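Local coordinates for bifunctional protein PutA (Bradyrhizobium diazoefficiens, PDB 6BSN), which probably oxidises proline to glutamate in two steps, with an FAD-dependent proline dehydrogenase and an NAD-dependent aldehyde dehydrogenase joined in one chain, at residues A790-S795 against G834-V839; L821-P826 against G867-P872. The protein carries 1 engineered substitution. One frame throughout, in Å; residues are numbered along the deposited sequence.

In the fold
Both interactions lie in the aldehyde dehydrogenase part of the chain, their centres about 10 Å apart, and their segments alternate along the sequence. They meet where 834-839 runs beside 867-872: Val-836 N lies 2.9 Å from Cys-868 O, a probable hydrogen bond, and Pro-835 N packs 3.5 Å from Phe-869 CE2. In interaction 1, segment 790-795 also carries the engineered Ala-794, at the predicted active-site position, and Arg-793 and Ser-795 of a proline pocket, though these three do not touch 834-839. Interaction 2 lies away from the annotated catalytic residues; through Leu-821 and Lys-822 it borders a different bound proline, in a pocket completed by Arg-254, Arg-819 and Glu-820.

Interaction 1 (A790-S795 against G834-V839); sequences AGQRAS and GPVIDV. Engineered in segment 790-795: Ala-794 (natural residue Cys). With PRO (proline), chain D.
A buried polar contact joins Gln-792, in the loop between helix 775-787 and strand 797-803, to the loop of Val-836 and Ile-837 that leads into helix 839-855. The Gln-792 amide oxygen OE1 accepts a hydrogen bond from Ile-837 N at 2.9 Å; the N-H arrives in the carbonyl plane on a lone pair, though bent at hydrogen (136°). At the other corner of the amide, NE2 gives a hydrogen to a water that in turn donates to Pro-835 O, 3.0 Å away. With CG anti to the carbonyl carbon (chi1 -63°) and the chain extended beyond CG, Gln-792 carries its amide across to the backbone of 835-837. Val-836 CA presses within 3.2 Å of OE1, and Ala-790 CB touches Val-836 CG1 at 4.1 Å. Segment 790-795 belongs to the loop that carries the predicted catalytic cysteine in the aldehyde dehydrogenase fold, here the engineered Ala-794. Shortening Gln-792 to an alanine would probably deprive Ile-837 N of this acceptor and the bridging water of its amide donor. Farther along, Arg-793 NH1 (2.8 Å) and Ser-795 OG (2.6 Å) both donate to OXT of a bound proline, whose carboxylate meets the guanidinium at its edge; Gly-948 and Ala-949 bind the same ligand through backbone nitrogens.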
# COMPACT_ATOMS: atom_id res chain seq x y z
N ALA A 790 -20.69 -49.47 -4.63
CA ALA A 790 -20.46 -50.88 -4.28
C ALA A 790 -19.07 -51.09 -3.66
O ALA A 790 -18.45 -52.13 -3.84
CB ALA A 790 -20.65 -51.79 -5.50
N GLY A 791 -18.57 -50.09 -2.93
CA GLY A 791 -17.24 -50.22 -2.38
C GLY A 791 -16.13 -50.24 -3.40
O GLY A 791 -15.00 -50.58 -3.06
N GLN A 792 -16.43 -49.92 -4.66
CA GLN A 792 -15.43 -49.95 -5.74
C GLN A 792 -14.72 -48.60 -5.84
O GLN A 792 -14.73 -47.91 -6.86
CB GLN A 792 -16.10 -50.35 -7.06
CG GLN A 792 -16.70 -51.76 -7.05
CD GLN A 792 -17.30 -52.18 -8.39
OE1 GLN A 792 -17.09 -53.30 -8.87
NE2 GLN A 792 -18.06 -51.29 -9.00
N ARG A 793 -14.06 -48.24 -4.74
CA ARG A 793 -13.29 -47.01 -4.62
C ARG A 793 -12.05 -47.32 -3.81
O ARG A 793 -12.12 -48.03 -2.81
CB ARG A 793 -14.06 -45.89 -3.93
CG ARG A 793 -15.24 -45.33 -4.66
CD ARG A 793 -15.92 -44.29 -3.76
NE ARG A 793 -17.05 -43.63 -4.39
CZ ARG A 793 -17.04 -42.38 -4.85
NH1 ARG A 793 -15.93 -41.66 -4.75
NH2 ARG A 793 -18.12 -41.86 -5.40
N ALA A 794 -10.91 -46.77 -4.23
CA ALA A 794 -9.67 -47.00 -3.50
C ALA A 794 -9.73 -46.39 -2.11
O ALA A 794 -9.04 -46.86 -1.20
CB ALA A 794 -8.48 -46.44 -4.29
N SER A 795 -10.54 -45.35 -1.95
CA SER A 795 -10.71 -44.61 -0.70
C SER A 795 -11.70 -45.26 0.27
O SER A 795 -11.87 -44.75 1.39
CB SER A 795 -11.23 -43.21 -1.02
OG SER A 795 -12.46 -43.32 -1.74
N GLY A 834 -25.17 -50.01 -7.47
CA GLY A 834 -25.18 -50.67 -8.76
C GLY A 834 -24.39 -51.95 -8.75
O GLY A 834 -23.87 -52.40 -7.72
N PRO A 835 -24.28 -52.58 -9.92
CA PRO A 835 -23.54 -53.85 -10.01
C PRO A 835 -22.05 -53.63 -9.85
O PRO A 835 -21.53 -52.52 -10.00
CB PRO A 835 -23.89 -54.36 -11.41
CG PRO A 835 -24.07 -53.11 -12.19
CD PRO A 835 -24.75 -52.14 -11.24
N VAL A 836 -21.35 -54.71 -9.52
CA VAL A 836 -19.89 -54.69 -9.55
C VAL A 836 -19.45 -54.86 -11.01
O VAL A 836 -20.25 -55.24 -11.87
CB VAL A 836 -19.27 -55.75 -8.63
CG1 VAL A 836 -19.55 -55.39 -7.18
CG2 VAL A 836 -19.82 -57.12 -8.95
N ILE A 837 -18.17 -54.58 -11.29
CA ILE A 837 -17.75 -54.31 -12.67
C ILE A 837 -17.98 -55.51 -13.59
O ILE A 837 -18.50 -55.35 -14.69
CB ILE A 837 -16.29 -53.82 -12.71
CG1 ILE A 837 -15.93 -53.34 -14.13
CG2 ILE A 837 -15.32 -54.92 -12.31
CD1 ILE A 837 -16.87 -52.28 -14.67
N ASP A 838 -17.65 -56.72 -13.14
CA ASP A 838 -17.84 -57.89 -13.98
C ASP A 838 -17.90 -59.16 -13.12
O ASP A 838 -17.76 -59.11 -11.89
CB ASP A 838 -16.76 -57.99 -15.08
CG ASP A 838 -15.35 -58.10 -14.53
OD1 ASP A 838 -15.16 -58.47 -13.35
OD2 ASP A 838 -14.41 -57.81 -15.30
N VAL A 839 -18.14 -60.28 -13.79
CA VAL A 839 -18.33 -61.58 -13.14
C VAL A 839 -17.09 -62.00 -12.35
O VAL A 839 -17.20 -62.62 -11.28
CB VAL A 839 -18.72 -62.62 -14.20
CG1 VAL A 839 -18.32 -64.03 -13.77
CG2 VAL A 839 -20.22 -62.54 -14.44
N PRO D . -11.15 -40.45 -5.93
CA PRO D . -11.82 -41.53 -5.22
C PRO D . -12.44 -41.00 -3.91
O PRO D . -11.94 -40.01 -3.34
CB PRO D . -10.84 -42.64 -4.93
CG PRO D . -9.66 -42.31 -5.83
CD PRO D . -9.76 -40.76 -6.06
OXT PRO D . -13.44 -41.58 -3.41
O HOH W 1 -19.20 -51.55 -11.65

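Interaction 2 (L821-P826 against G867-P872); sequences LKIGDP and GCFVAP. With PRO (proline), chain F.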
# COMPACT_ATOMS: atom_id res chain seq x y z
N LEU A 821 -30.50 -49.49 1.56
CA LEU A 821 -29.92 -49.13 0.27
C LEU A 821 -30.57 -49.97 -0.83
O LEU A 821 -30.63 -51.19 -0.73
CB LEU A 821 -28.41 -49.36 0.27
CG LEU A 821 -27.56 -48.59 1.29
CD1 LEU A 821 -26.12 -48.98 1.13
CD2 LEU A 821 -27.71 -47.11 1.12
N LYS A 822 -31.04 -49.31 -1.88
CA LYS A 822 -31.59 -50.05 -3.02
C LYS A 822 -30.47 -50.51 -3.94
O LYS A 822 -29.68 -49.69 -4.42
CB LYS A 822 -32.59 -49.20 -3.80
CG LYS A 822 -33.18 -49.97 -4.98
CD LYS A 822 -34.65 -49.69 -5.17
CE LYS A 822 -35.21 -50.37 -6.40
NZ LYS A 822 -36.44 -49.67 -6.84
N ILE A 823 -30.41 -51.82 -4.20
CA ILE A 823 -29.44 -52.42 -5.11
C ILE A 823 -30.14 -52.75 -6.42
O ILE A 823 -31.19 -53.40 -6.41
CB ILE A 823 -28.84 -53.70 -4.51
CG1 ILE A 823 -28.35 -53.42 -3.08
CG2 ILE A 823 -27.77 -54.24 -5.44
CD1 ILE A 823 -28.27 -54.65 -2.20
N GLY A 824 -29.56 -52.34 -7.54
CA GLY A 824 -30.17 -52.68 -8.82
C GLY A 824 -29.57 -51.91 -9.98
O GLY A 824 -28.44 -51.41 -9.91
N ASP A 825 -30.37 -51.81 -11.04
CA ASP A 825 -29.96 -51.15 -12.28
C ASP A 825 -29.49 -49.73 -11.98
O ASP A 825 -30.27 -48.93 -11.45
CB ASP A 825 -31.12 -51.12 -13.29
CG ASP A 825 -30.69 -50.58 -14.67
OD1 ASP A 825 -29.93 -49.59 -14.75
OD2 ASP A 825 -31.14 -51.14 -15.70
N PRO A 826 -28.25 -49.38 -12.32
CA PRO A 826 -27.75 -48.03 -12.02
C PRO A 826 -28.50 -46.91 -12.74
O PRO A 826 -28.40 -45.76 -12.31
CB PRO A 826 -26.28 -48.09 -12.47
CG PRO A 826 -26.16 -49.27 -13.34
CD PRO A 826 -27.27 -50.21 -13.04
N GLY A 867 -28.05 -61.13 -11.04
CA GLY A 867 -27.13 -60.48 -11.94
C GLY A 867 -25.79 -60.25 -11.29
O GLY A 867 -25.46 -60.87 -10.27
N CYS A 868 -25.04 -59.31 -11.85
CA CYS A 868 -23.65 -59.09 -11.44
C CYS A 868 -23.57 -58.14 -10.24
O CYS A 868 -22.92 -57.09 -10.28
CB CYS A 868 -22.85 -58.56 -12.62
SG CYS A 868 -21.11 -58.73 -12.33
N PHE A 869 -24.22 -58.55 -9.15
CA PHE A 869 -24.39 -57.73 -7.97
C PHE A 869 -23.78 -58.41 -6.75
O PHE A 869 -23.83 -59.64 -6.61
CB PHE A 869 -25.88 -57.46 -7.68
CG PHE A 869 -26.57 -56.62 -8.72
CD1 PHE A 869 -27.25 -57.20 -9.77
CD2 PHE A 869 -26.55 -55.23 -8.62
CE1 PHE A 869 -27.90 -56.43 -10.71
CE2 PHE A 869 -27.19 -54.45 -9.56
CZ PHE A 869 -27.87 -55.05 -10.61
N VAL A 870 -23.18 -57.60 -5.89
CA VAL A 870 -22.85 -58.00 -4.53
C VAL A 870 -23.51 -57.00 -3.58
O VAL A 870 -23.36 -55.79 -3.76
CB VAL A 870 -21.33 -58.04 -4.30
CG1 VAL A 870 -21.05 -58.42 -2.86
CG2 VAL A 870 -20.67 -59.04 -5.29
N ALA A 871 -24.23 -57.50 -2.61
CA ALA A 871 -24.92 -56.65 -1.65
C ALA A 871 -23.96 -56.22 -0.55
O ALA A 871 -22.97 -56.91 -0.28
CB ALA A 871 -26.10 -57.41 -1.03
N PRO A 872 -24.24 -55.09 0.11
CA PRO A 872 -23.46 -54.71 1.29
C PRO A 872 -23.39 -55.84 2.31
O PRO A 872 -24.38 -56.52 2.57
CB PRO A 872 -24.23 -53.50 1.85
CG PRO A 872 -25.01 -52.96 0.71
CD PRO A 872 -25.36 -54.16 -0.14
N PRO F . -36.76 -51.44 0.08
CA PRO F . -36.44 -50.43 -0.92
C PRO F . -37.36 -50.56 -2.15
O PRO F . -37.22 -49.74 -3.10
CB PRO F . -34.99 -50.55 -1.32
CG PRO F . -34.35 -51.37 -0.21
CD PRO F . -35.53 -51.87 0.69
OXT PRO F . -38.23 -51.48 -2.22
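Next to a remote proline pocket that includes Leu-821 and Lys-822, the loop after helix 804-819 packs against the loop entering strand 873-876. Where they touch, the short runs 821-825 and 869-872 head in nearly opposite directions, 170° apart, and meet with no hydrogen bond between them. Ile-823 is the centre of the contact and uses two branches. Its CD1 points end-on at the Pro-872 ring, 3.6 Å from Pro-872 CD, and also touches Ala-871 CB at 3.7 Å. The other branch, CG2, set anti to the backbone N by a chi1 of -50°, lies 3.5 Å from Phe-869 CD2, the two side chains sliding past each other in opposite directions. Beyond it, Gly-824 O comes to the edge of the phenyl ring near its plane, 3.3 Å from Phe-869 CE2, consistent with a weak attraction between the ring C-H edge and the carbonyl oxygen. Leu-821 CD1 extends the apolar patch to Pro-872 CG at 4.2 Å, and Phe-787 of helix 775-787 packs on both residues. On the ligand side, Lys-822 CD approaches the bound proline, 3.3 Å from its O. The loop after helix 804-819 thus packs on the connection between antiparallel strands 857-861, outermost within this chain, and 873-876, at the edge of the aldehyde dehydrogenase fold's mixed sheet.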